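Local structure of putative NADPH:quinone oxidoreductase (Ralstonia eutropha, 3IUP) at residues F154-E165 / R322-V330; E170-A179 / T239-T248. The protein binds NADPH and probably catalyses the NADPH-dependent reduction of quinones. All blocks are in the same frame, centred on the assembly; numbering follows the deposited sequence. Where two conformers were deposited one is given.

Contact 1 (F154-E165 / R322-V330); sequences FVNPLTALGMVE and RANALKQRV. With NDP (NADPH dihydro-nicotinamide-adenine-dinucleotide phosphate), chain C.
L158 and L161, one turn apart on helix 155-165, interlock with L326 and V330 of helix 322-330. L158 CD2 lies 3.7 Å from L326 CB and also reaches K327 CG. CD1 of L161 fits between L326 and V330. CG2 of V330 fills the hollow formed by P157 CB (3.5 Å), L161 CD1 (3.7 Å) and L158 CD2. The V330 and P157 side chains meet almost at a right angle. The helix axes are 9.9 Å apart and cross at 118°. F154 closes one end, its CE1 4.0 Å from CD of K327. E165 and R322 close the other. CG of E165 is anti to the backbone N (chi1 -167°), and a bend at chi2 (88°) brings the carboxylate to R322. The guanidinium grips it side-on: NE to OE2 at 2.8 Å, NH2 to OE1 at 2.9 Å. CD2 of L326 lies above one guanidinium face, offset toward its rim. R329 passes L161 to a salt bridge with D195. Away from helix 322-330, N156 ND2 donates to O2N of NADPH (3.1 Å), and V155 and T159 touch the nicotinamide ring. This is helix-helix packing behind a nicotinamide cofactor site.

Contact 2 (E170-A179 / T239-T248); sequences EGHSALVHTA and TGATIAFDAT. With NDP (NADPH dihydro-nicotinamide-adenine-dinucleotide phosphate), chain C.
V176 is held between I243 and F245 by parallel backbone bonds: its N donates to I243 O (2.9 Å), and its O accepts from F245 N. T178 N continues the ladder to F245 O. CA-H groups of L175, H177 and A244 add weaker contacts to these carbonyls. Apolar contacts line both faces. On one, V176 CB packs on A244 CB at 3.7 Å, and its CG2 on A241. On the other, L175 CB meets I243 CG2. I243 CB also sits over one face of the H172 ring, 3.6 Å from its centroid, a CH-pi contact. Polar side chains mark both ends. At one, H172 and T242 share a straight bond, ND1 to OG1 at 2.6 Å, in the imidazole plane. At the other, T178 OG1 sits between its own backbone N and carbonyl carbon (chi1 75°). There it donates to the anti lone pair of D246 OD1 (2.7 Å) and accepts from A247 N. D246 OD1 also accepts from T248 OG1 on its syn lone pair, and from T248 N above the carboxylate plane, an Asx turn. T248 CG2 lies 3.5 Å from adenine C2A. Adjacent parallel strands ending at the dinucleotide are characteristic of a Rossmann fold.

In the fold
From the N terminus, the chain first forms the antiparallel sheet with strands 4-12 and 17-26 and most of the mixed sheet, then enters helix 155-169. Strand 175-177 follows directly. The chain then runs through strands 199-203 and 220-222 and returns as strand 243-249, closing the loop of contact 2. It goes on through strands 281-285 and 304-308 before helix 320-332 closes contact 1. Contact 2 is therefore nested inside contact 1. M163 joins them: its CA lies 3.6 Å from F245 CZ, and its side chain packs on L175 and H177. Helix 155-169 thus lies between the parallel sheet and helix 320-332. It touches NADPH in contact 1, as do A179, A247 and T248 in contact 2.

Contact 1 (F154-E165 / R322-V330)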
loop_
_atom_site.group_PDB
_atom_site.type_symbol
_atom_site.label_atom_id
_atom_site.label_comp_id
_atom_site.label_asym_id
_atom_site.label_seq_id
_atom_site.Cartn_x
_atom_site.Cartn_y
_atom_site.Cartn_z
ATOM N N PHE A 154 -21.890 16.442 3.035
ATOM C CA PHE A 154 -20.423 16.478 2.921
ATOM C C PHE A 154 -19.766 15.105 2.841
ATOM O O PHE A 154 -19.061 14.796 1.868
ATOM C CB PHE A 154 -19.804 17.290 4.053
ATOM C CG PHE A 154 -20.130 18.754 4.016
ATOM C CD1 PHE A 154 -19.260 19.647 3.411
ATOM C CD2 PHE A 154 -21.271 19.252 4.631
ATOM C CE1 PHE A 154 -19.529 21.027 3.398
ATOM C CE2 PHE A 154 -21.555 20.608 4.624
ATOM C CZ PHE A 154 -20.686 21.506 4.006
ATOM N N VAL A 155 -19.916 14.297 3.887
ATOM C CA VAL A 155 -19.043 13.162 4.090
ATOM C C VAL A 155 -19.206 12.140 2.931
ATOM O O VAL A 155 -18.256 11.812 2.205
ATOM C CB VAL A 155 -19.298 12.516 5.473
ATOM C CG1 VAL A 155 -18.586 11.154 5.681
ATOM C CG2 VAL A 155 -18.854 13.534 6.624
ATOM N N ASN A 156 -20.416 11.668 2.733
ATOM C CA ASN A 156 -20.643 10.683 1.654
ATOM C C ASN A 156 -20.584 11.243 0.231
ATOM O O ASN A 156 -19.866 10.661 -0.636
ATOM C CB ASN A 156 -21.864 9.785 1.923
ATOM C CG ASN A 156 -21.611 8.794 3.056
ATOM O OD1 ASN A 156 -20.468 8.615 3.512
ATOM N ND2 ASN A 156 -22.700 8.157 3.556
ATOM N N PRO A 157 -21.245 12.381 -0.034
ATOM C CA PRO A 157 -21.185 12.882 -1.395
ATOM C C PRO A 157 -19.772 13.262 -1.869
ATOM O O PRO A 157 -19.403 12.975 -3.015
ATOM C CB PRO A 157 -22.131 14.094 -1.364
ATOM C CG PRO A 157 -23.135 13.755 -0.338
ATOM C CD PRO A 157 -22.329 13.021 0.745
ATOM N N LEU A 158 -18.994 13.923 -1.019
ATOM C CA LEU A 158 -17.685 14.373 -1.446
ATOM C C LEU A 158 -16.729 13.204 -1.507
ATOM O O LEU A 158 -15.805 13.235 -2.301
ATOM C CB LEU A 158 -17.110 15.480 -0.579
ATOM C CG LEU A 158 -17.898 16.765 -0.672
ATOM C CD1 LEU A 158 -17.376 17.797 0.374
ATOM C CD2 LEU A 158 -17.969 17.378 -2.115
ATOM N N THR A 159 -16.918 12.194 -0.661
ATOM C CA THR A 159 -16.081 11.016 -0.730
ATOM C C THR A 159 -16.367 10.290 -2.025
ATOM O O THR A 159 -15.429 9.857 -2.694
ATOM C CB THR A 159 -16.262 10.129 0.487
ATOM O OG1 THR A 159 -15.882 10.870 1.660
ATOM C CG2 THR A 159 -15.427 8.851 0.431
ATOM N N ALA A 160 -17.636 10.144 -2.387
ATOM C CA ALA A 160 -17.978 9.451 -3.635
ATOM C C ALA A 160 -17.384 10.196 -4.813
ATOM O O ALA A 160 -16.755 9.596 -5.689
ATOM C CB ALA A 160 -19.474 9.277 -3.787
ATOM N N LEU A 161 -17.572 11.507 -4.845
ATOM C CA LEU A 161 -16.941 12.291 -5.895
ATOM C C LEU A 161 -15.422 12.201 -5.816
ATOM O O LEU A 161 -14.735 12.170 -6.856
ATOM C CB LEU A 161 -17.399 13.753 -5.811
ATOM C CG LEU A 161 -18.852 13.950 -6.218
ATOM C CD1 LEU A 161 -19.288 15.340 -5.770
ATOM C CD2 LEU A 161 -19.044 13.746 -7.737
ATOM N N GLY A 162 -14.872 12.175 -4.625
ATOM C CA GLY A 162 -13.447 12.069 -4.470
ATOM C C GLY A 162 -12.829 10.781 -4.951
ATOM O O GLY A 162 -11.677 10.757 -5.368
HETATM N N MSE A 163 -13.594 9.701 -4.888
HETATM C CA MSE A 163 -13.137 8.419 -5.492
HETATM C C MSE A 163 -12.962 8.579 -6.987
HETATM O O MSE A 163 -11.963 8.146 -7.532
HETATM C CB MSE A 163 -14.149 7.306 -5.188
HETATM C CG MSE A 163 -14.181 7.028 -3.784
HETATM SE SE MSE A 163 -15.564 5.629 -3.495
HETATM C CE MSE A 163 -15.208 5.416 -1.728
ATOM N N VAL A 164 -13.944 9.177 -7.648
ATOM C CA VAL A 164 -13.848 9.434 -9.075
ATOM C C VAL A 164 -12.713 10.423 -9.409
ATOM O O VAL A 164 -11.907 10.192 -10.331
ATOM C CB VAL A 164 -15.173 9.877 -9.664
ATOM C CG1 VAL A 164 -14.996 10.255 -11.141
ATOM C CG2 VAL A 164 -16.208 8.748 -9.470
ATOM N N GLU A 165 -12.604 11.455 -8.592
ATOM C CA GLU A 165 -11.492 12.414 -8.731
ATOM C C GLU A 165 -10.104 11.761 -8.590
ATOM O O GLU A 165 -9.229 11.987 -9.412
ATOM C CB GLU A 165 -11.661 13.558 -7.744
ATOM C CG GLU A 165 -10.723 14.764 -8.047
ATOM C CD GLU A 165 -11.369 15.752 -9.028
ATOM O OE1 GLU A 165 -12.435 15.468 -9.594
ATOM O OE2 GLU A 165 -10.776 16.828 -9.231
ATOM N N ARG A 322 -11.615 23.627 -6.610
ATOM C CA ARG A 322 -12.098 22.350 -7.147
ATOM C C ARG A 322 -13.049 21.695 -6.115
ATOM O O ARG A 322 -14.104 21.197 -6.490
ATOM C CB ARG A 322 -10.923 21.443 -7.562
ATOM C CG ARG A 322 -11.324 20.114 -8.158
ATOM C CD ARG A 322 -12.157 20.281 -9.401
ATOM N NE ARG A 322 -12.474 18.982 -9.950
ATOM C CZ ARG A 322 -13.389 18.766 -10.874
ATOM N NH1 ARG A 322 -14.051 19.768 -11.446
ATOM N NH2 ARG A 322 -13.619 17.534 -11.262
ATOM N N ALA A 323 -12.693 21.776 -4.839
ATOM C CA ALA A 323 -13.592 21.397 -3.739
ATOM C C ALA A 323 -14.928 22.114 -3.833
ATOM O O ALA A 323 -15.963 21.477 -3.740
ATOM C CB ALA A 323 -12.935 21.593 -2.381
ATOM N N ASN A 324 -14.931 23.425 -4.117
ATOM C CA ASN A 324 -16.175 24.163 -4.289
ATOM C C ASN A 324 -16.987 23.660 -5.478
ATOM O O ASN A 324 -18.220 23.566 -5.394
ATOM C CB ASN A 324 -15.918 25.669 -4.424
ATOM C CG ASN A 324 -15.618 26.337 -3.103
ATOM O OD1 ASN A 324 -16.152 25.960 -2.054
ATOM N ND2 ASN A 324 -14.759 27.355 -3.146
ATOM N N ALA A 325 -16.314 23.305 -6.578
ATOM C CA ALA A 325 -17.007 22.745 -7.741
ATOM C C ALA A 325 -17.679 21.404 -7.418
ATOM O O ALA A 325 -18.762 21.115 -7.930
ATOM C CB ALA A 325 -16.039 22.572 -8.934
ATOM N N LEU A 326 -17.017 20.577 -6.620
ATOM C CA LEU A 326 -17.632 19.303 -6.182
ATOM C C LEU A 326 -18.846 19.602 -5.295
ATOM O O LEU A 326 -19.924 19.044 -5.479
ATOM C CB LEU A 326 -16.633 18.412 -5.416
ATOM C CG LEU A 326 -15.354 17.999 -6.160
ATOM C CD1 LEU A 326 -14.584 17.008 -5.332
ATOM C CD2 LEU A 326 -15.658 17.505 -7.530
ATOM N N LYS A 327 -18.680 20.520 -4.362
ATOM C CA LYS A 327 -19.818 20.905 -3.502
ATOM C C LYS A 327 -21.011 21.468 -4.293
ATOM O O LYS A 327 -22.166 21.183 -3.978
ATOM C CB LYS A 327 -19.368 21.865 -2.425
ATOM C CG LYS A 327 -18.571 21.182 -1.396
ATOM C CD LYS A 327 -18.149 22.035 -0.238
ATOM C CE LYS A 327 -17.178 23.111 -0.625
ATOM N NZ LYS A 327 -16.468 23.564 0.608
ATOM N N GLN A 328 -20.732 22.254 -5.320
ATOM C CA GLN A 328 -21.782 22.764 -6.183
ATOM C C GLN A 328 -22.551 21.655 -6.908
ATOM O O GLN A 328 -23.770 21.719 -7.034
ATOM C CB GLN A 328 -21.182 23.729 -7.190
ATOM C CG GLN A 328 -20.607 24.991 -6.545
ATOM C CD GLN A 328 -20.015 25.944 -7.585
ATOM O OE1 GLN A 328 -18.953 25.679 -8.168
ATOM N NE2 GLN A 328 -20.698 27.059 -7.817
ATOM N N ARG A 329 -21.844 20.616 -7.354
ATOM C CA ARG A 329 -22.533 19.477 -7.940
ATOM C C ARG A 329 -23.404 18.737 -6.914
ATOM O O ARG A 329 -24.514 18.283 -7.225
ATOM C CB ARG A 329 -21.561 18.501 -8.598
ATOM C CG ARG A 329 -22.324 17.262 -9.052
ATOM C CD ARG A 329 -21.547 16.389 -9.924
ATOM N NE ARG A 329 -22.379 15.271 -10.328
ATOM C CZ ARG A 329 -21.915 14.240 -11.000
ATOM N NH1 ARG A 329 -20.615 14.175 -11.290
ATOM N NH2 ARG A 329 -22.747 13.267 -11.349
ATOM N N VAL A 330 -22.910 18.605 -5.684
ATOM C CA VAL A 330 -23.706 17.963 -4.638
ATOM C C VAL A 330 -25.040 18.748 -4.447
ATOM O O VAL A 330 -26.119 18.156 -4.410
ATOM C CB VAL A 330 -22.925 17.818 -3.294
ATOM C CG1 VAL A 330 -23.834 17.295 -2.212
ATOM C CG2 VAL A 330 -21.685 16.877 -3.453
HETATM P PA NDP C . -23.748 2.677 5.547
HETATM O O1A NDP C . -24.768 3.304 4.734
HETATM O O2A NDP C . -23.973 2.528 7.002
HETATM O O5B NDP C . -23.542 1.181 4.870
HETATM C C5B NDP C . -22.505 0.366 5.428
HETATM C C4B NDP C . -22.341 -0.848 4.565
HETATM O O4B NDP C . -21.295 -1.576 5.140
HETATM C C3B NDP C . -23.592 -1.740 4.530
HETATM O O3B NDP C . -23.981 -2.158 3.238
HETATM C C2B NDP C . -23.159 -2.991 5.326
HETATM O O2B NDP C . -23.713 -4.215 4.844
HETATM C C1B NDP C . -21.652 -2.963 5.108
HETATM N N9A NDP C . -20.895 -3.630 6.175
HETATM C C8A NDP C . -21.039 -3.383 7.525
HETATM N N7A NDP C . -20.129 -4.111 8.195
HETATM C C5A NDP C . -19.376 -4.828 7.284
HETATM C C6A NDP C . -18.311 -5.744 7.386
HETATM N N6A NDP C . -17.826 -6.191 8.559
HETATM N N1A NDP C . -17.775 -6.280 6.234
HETATM C C2A NDP C . -18.273 -5.971 5.006
HETATM N N3A NDP C . -19.312 -5.074 4.910
HETATM C C4A NDP C . -19.855 -4.516 6.018
HETATM O O3 NDP C . -22.284 3.356 5.448
HETATM P PN NDP C . -21.929 4.708 4.752
HETATM O O1N NDP C . -22.363 4.798 3.380
HETATM O O2N NDP C . -22.263 5.887 5.621
HETATM O O5D NDP C . -20.304 4.585 4.751
HETATM C C5D NDP C . -19.674 3.661 3.850
HETATM C C4D NDP C . -18.199 3.522 4.210
HETATM O O4D NDP C . -17.538 4.708 3.721
HETATM C C3D NDP C . -17.875 3.389 5.712
HETATM O O3D NDP C . -16.812 2.483 5.932
HETATM C C2D NDP C . -17.408 4.795 6.049
HETATM O O2D NDP C . -16.580 4.910 7.197
HETATM C C1D NDP C . -16.651 5.121 4.759
HETATM N N1N NDP C . -16.330 6.558 4.607
HETATM C C2N NDP C . -15.016 6.886 4.672
HETATM C C3N NDP C . -14.599 8.186 4.563
HETATM C C7N NDP C . -13.120 8.517 4.501
HETATM O O7N NDP C . -12.793 9.870 4.516
HETATM N N7N NDP C . -12.139 7.606 4.462
HETATM C C4N NDP C . -15.549 9.219 4.094
HETATM C C5N NDP C . -16.982 8.751 4.031
HETATM C C6N NDP C . -17.314 7.426 4.284
HETATM P P2B NDP C . -24.413 -5.293 5.868
HETATM O O1X NDP C . -25.923 -5.018 5.827
HETATM O O2X NDP C . -23.881 -5.183 7.293
HETATM O O3X NDP C . -24.058 -6.656 5.253
#

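Contact 2 (E170-A179 / T239-T248)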
loop_
_atom_site.group_PDB
_atom_site.type_symbol
_atom_site.label_atom_id
_atom_site.label_comp_id
_atom_site.label_asym_id
_atom_site.label_seq_id
_atom_site.Cartn_x
_atom_site.Cartn_y
_atom_site.Cartn_z
ATOM N N GLU A 170 -4.969 9.764 -10.613
ATOM C CA GLU A 170 -3.907 8.752 -10.545
ATOM C C GLU A 170 -3.853 7.911 -11.822
ATOM O O GLU A 170 -3.157 6.912 -11.905
ATOM C CB GLU A 170 -4.070 7.923 -9.273
ATOM C CG GLU A 170 -3.984 8.818 -8.060
ATOM C CD GLU A 170 -4.042 8.083 -6.710
ATOM O OE1 GLU A 170 -4.108 6.840 -6.693
ATOM O OE2 GLU A 170 -4.012 8.802 -5.689
ATOM N N GLY A 171 -4.593 8.322 -12.829
ATOM C CA GLY A 171 -4.410 7.815 -14.177
ATOM C C GLY A 171 -5.188 6.561 -14.518
ATOM O O GLY A 171 -4.832 5.845 -15.444
ATOM N N HIS A 172 -6.262 6.309 -13.805
ATOM C CA HIS A 172 -7.105 5.120 -13.981
ATOM C C HIS A 172 -8.355 5.551 -14.769
ATOM O O HIS A 172 -8.773 6.714 -14.713
ATOM C CB HIS A 172 -7.538 4.616 -12.587
ATOM C CG HIS A 172 -6.394 4.256 -11.692
ATOM N ND1 HIS A 172 -5.754 3.029 -11.751
ATOM C CD2 HIS A 172 -5.795 4.954 -10.691
ATOM C CE1 HIS A 172 -4.776 3.010 -10.852
ATOM N NE2 HIS A 172 -4.782 4.166 -10.191
ATOM N N SER A 173 -9.014 4.611 -15.416
ATOM C CA SER A 173 -10.183 4.955 -16.221
ATOM C C SER A 173 -11.488 4.373 -15.652
ATOM O O SER A 173 -12.590 4.791 -16.066
ATOM C CB SER A 173 -9.972 4.463 -17.644
ATOM O OG SER A 173 -9.674 3.080 -17.582
ATOM N N ALA A 174 -11.382 3.429 -14.724
ATOM C CA ALA A 174 -12.568 2.841 -14.100
ATOM C C ALA A 174 -12.216 2.393 -12.695
ATOM O O ALA A 174 -11.038 2.305 -12.338
ATOM C CB ALA A 174 -13.086 1.655 -14.933
ATOM N N LEU A 175 -13.229 2.118 -11.885
ATOM C CA LEU A 175 -12.995 1.799 -10.506
ATOM C C LEU A 175 -13.859 0.674 -9.927
ATOM O O LEU A 175 -14.870 0.255 -10.485
ATOM C CB LEU A 175 -13.085 3.075 -9.633
ATOM C CG LEU A 175 -14.452 3.568 -9.306
ATOM C CD1 LEU A 175 -14.424 4.805 -8.348
ATOM C CD2 LEU A 175 -15.229 3.894 -10.533
ATOM N N VAL A 176 -13.387 0.171 -8.814
ATOM C CA VAL A 176 -14.040 -0.809 -7.978
ATOM C C VAL A 176 -14.400 -0.196 -6.629
ATOM O O VAL A 176 -13.589 0.554 -6.017
ATOM C CB VAL A 176 -13.119 -1.959 -7.773
ATOM C CG1 VAL A 176 -13.798 -3.142 -6.889
ATOM C CG2 VAL A 176 -12.584 -2.483 -9.145
ATOM N N HIS A 177 -15.567 -0.570 -6.090
ATOM C CA HIS A 177 -15.988 -0.092 -4.785
ATOM C C HIS A 177 -16.615 -1.242 -3.989
ATOM O O HIS A 177 -17.466 -1.942 -4.511
ATOM C CB HIS A 177 -16.947 1.085 -4.923
ATOM C CG HIS A 177 -17.354 1.680 -3.619
ATOM N ND1 HIS A 177 -18.669 1.846 -3.260
ATOM C CD2 HIS A 177 -16.617 2.048 -2.541
ATOM C CE1 HIS A 177 -18.721 2.351 -2.038
ATOM N NE2 HIS A 177 -17.497 2.458 -1.566
ATOM N N THR A 178 -16.186 -1.424 -2.757
ATOM C CA THR A 178 -16.688 -2.484 -1.886
ATOM C C THR A 178 -17.726 -1.943 -0.880
ATOM O O THR A 178 -17.912 -0.739 -0.725
ATOM C CB THR A 178 -15.601 -3.244 -1.165
ATOM O OG1 THR A 178 -15.072 -2.446 -0.080
ATOM C CG2 THR A 178 -14.453 -3.655 -2.130
ATOM N N ALA A 179 -18.377 -2.877 -0.192
ATOM C CA ALA A 179 -19.542 -2.587 0.653
ATOM C C ALA A 179 -20.483 -1.645 -0.112
ATOM O O ALA A 179 -21.020 -0.694 0.440
ATOM C CB ALA A 179 -19.101 -2.018 2.010
ATOM N N THR A 239 -14.557 -3.816 -17.408
ATOM C CA THR A 239 -14.440 -2.406 -17.041
ATOM C C THR A 239 -13.049 -1.791 -17.233
ATOM O O THR A 239 -12.922 -0.593 -17.405
ATOM C CB THR A 239 -14.829 -2.194 -15.588
ATOM O OG1 THR A 239 -14.012 -3.023 -14.768
ATOM C CG2 THR A 239 -16.337 -2.537 -15.319
ATOM N N GLY A 240 -12.025 -2.610 -17.188
ATOM C CA GLY A 240 -10.648 -2.137 -17.198
ATOM C C GLY A 240 -10.255 -1.420 -15.887
ATOM O O GLY A 240 -9.266 -0.690 -15.879
ATOM N N ALA A 241 -11.018 -1.636 -14.803
ATOM C CA ALA A 241 -10.759 -0.952 -13.542
ATOM C C ALA A 241 -9.430 -1.392 -12.887
ATOM O O ALA A 241 -9.123 -2.578 -12.754
ATOM C CB ALA A 241 -11.920 -1.120 -12.559
ATOM N N THR A 242 -8.663 -0.390 -12.461
ATOM C CA THR A 242 -7.355 -0.605 -11.827
ATOM C C THR A 242 -7.162 0.158 -10.512
ATOM O O THR A 242 -6.070 0.132 -9.929
ATOM C CB THR A 242 -6.215 -0.320 -12.816
ATOM O OG1 THR A 242 -6.298 1.004 -13.336
ATOM C CG2 THR A 242 -6.254 -1.306 -14.015
ATOM N N ILE A 243 -8.212 0.810 -10.039
ATOM C CA ILE A 243 -8.254 1.394 -8.693
ATOM C C ILE A 243 -9.497 0.935 -7.961
ATOM O O ILE A 243 -10.577 0.816 -8.569
ATOM C CB ILE A 243 -8.165 2.960 -8.755
ATOM C CG1 ILE A 243 -8.041 3.572 -7.354
ATOM C CG2 ILE A 243 -9.328 3.627 -9.523
ATOM C CD1 ILE A 243 -7.664 5.101 -7.386
ATOM N N ALA A 244 -9.337 0.613 -6.686
ATOM C CA ALA A 244 -10.432 0.177 -5.848
ATOM C C ALA A 244 -10.466 1.003 -4.598
ATOM O O ALA A 244 -9.399 1.313 -4.008
ATOM C CB ALA A 244 -10.276 -1.351 -5.441
ATOM N N PHE A 245 -11.683 1.234 -4.118
ATOM C CA PHE A 245 -11.906 1.767 -2.788
ATOM C C PHE A 245 -12.604 0.733 -1.945
ATOM O O PHE A 245 -13.742 0.322 -2.269
ATOM C CB PHE A 245 -12.704 3.040 -2.865
ATOM C CG PHE A 245 -11.943 4.159 -3.486
ATOM C CD1 PHE A 245 -11.880 4.280 -4.834
ATOM C CD2 PHE A 245 -11.254 5.068 -2.668
ATOM C CE1 PHE A 245 -11.105 5.325 -5.407
ATOM C CE2 PHE A 245 -10.511 6.054 -3.207
ATOM C CZ PHE A 245 -10.434 6.193 -4.552
ATOM N N ASP A 246 -11.900 0.280 -0.917
ATOM C CA ASP A 246 -12.368 -0.768 -0.037
ATOM C C ASP A 246 -12.785 -0.218 1.336
ATOM O O ASP A 246 -11.965 0.306 2.082
ATOM C CB ASP A 246 -11.316 -1.810 0.114
ATOM C CG ASP A 246 -11.700 -2.892 1.122
ATOM O OD1 ASP A 246 -12.880 -3.322 1.128
ATOM O OD2 ASP A 246 -10.813 -3.307 1.869
ATOM N N ALA A 247 -14.051 -0.408 1.677
ATOM C CA ALA A 247 -14.588 0.053 2.943
ATOM C C ALA A 247 -14.352 -0.948 4.045
ATOM O O ALA A 247 -14.512 -0.611 5.230
ATOM C CB ALA A 247 -16.114 0.320 2.811
ATOM N N THR A 248 -13.975 -2.179 3.675
ATOM C CA THR A 248 -13.843 -3.240 4.658
ATOM C C THR A 248 -12.543 -3.161 5.440
ATOM O O THR A 248 -12.539 -3.182 6.681
ATOM C CB THR A 248 -14.092 -4.617 4.049
ATOM O OG1 THR A 248 -13.057 -4.988 3.133
ATOM C CG2 THR A 248 -15.486 -4.609 3.353
HETATM P PA NDP C . -23.748 2.677 5.547
HETATM O O1A NDP C . -24.768 3.304 4.734
HETATM O O2A NDP C . -23.973 2.528 7.002
HETATM O O5B NDP C . -23.542 1.181 4.870
HETATM C C5B NDP C . -22.505 0.366 5.428
HETATM C C4B NDP C . -22.341 -0.848 4.565
HETATM O O4B NDP C . -21.295 -1.576 5.140
HETATM C C3B NDP C . -23.592 -1.740 4.530
HETATM O O3B NDP C . -23.981 -2.158 3.238
HETATM C C2B NDP C . -23.159 -2.991 5.326
HETATM O O2B NDP C . -23.713 -4.215 4.844
HETATM C C1B NDP C . -21.652 -2.963 5.108
HETATM N N9A NDP C . -20.895 -3.630 6.175
HETATM C C8A NDP C . -21.039 -3.383 7.525
HETATM N N7A NDP C . -20.129 -4.111 8.195
HETATM C C5A NDP C . -19.376 -4.828 7.284
HETATM C C6A NDP C . -18.311 -5.744 7.386
HETATM N N6A NDP C . -17.826 -6.191 8.559
HETATM N N1A NDP C . -17.775 -6.280 6.234
HETATM C C2A NDP C . -18.273 -5.971 5.006
HETATM N N3A NDP C . -19.312 -5.074 4.910
HETATM C C4A NDP C . -19.855 -4.516 6.018
HETATM O O3 NDP C . -22.284 3.356 5.448
HETATM P PN NDP C . -21.929 4.708 4.752
HETATM O O1N NDP C . -22.363 4.798 3.380
HETATM O O2N NDP C . -22.263 5.887 5.621
HETATM O O5D NDP C . -20.304 4.585 4.751
HETATM C C5D NDP C . -19.674 3.661 3.850
HETATM C C4D NDP C . -18.199 3.522 4.210
HETATM O O4D NDP C . -17.538 4.708 3.721
HETATM C C3D NDP C . -17.875 3.389 5.712
HETATM O O3D NDP C . -16.812 2.483 5.932
HETATM C C2D NDP C . -17.408 4.795 6.049
HETATM O O2D NDP C . -16.580 4.910 7.197
HETATM C C1D NDP C . -16.651 5.121 4.759
HETATM N N1N NDP C . -16.330 6.558 4.607
HETATM C C2N NDP C . -15.016 6.886 4.672
HETATM C C3N NDP C . -14.599 8.186 4.563
HETATM C C7N NDP C . -13.120 8.517 4.501
HETATM O O7N NDP C . -12.793 9.870 4.516
HETATM N N7N NDP C . -12.139 7.606 4.462
HETATM C C4N NDP C . -15.549 9.219 4.094
HETATM C C5N NDP C . -16.982 8.751 4.031
HETATM C C6N NDP C . -17.314 7.426 4.284
HETATM P P2B NDP C . -24.413 -5.293 5.868
HETATM O O1X NDP C . -25.923 -5.018 5.827
HETATM O O2X NDP C . -23.881 -5.183 7.293
HETATM O O3X NDP C . -24.058 -6.656 5.253
HETATM O O HOH W 1 -8.566 1.811 -14.744
HETATM O O HOH W 2 -11.615 1.372 -18.527
#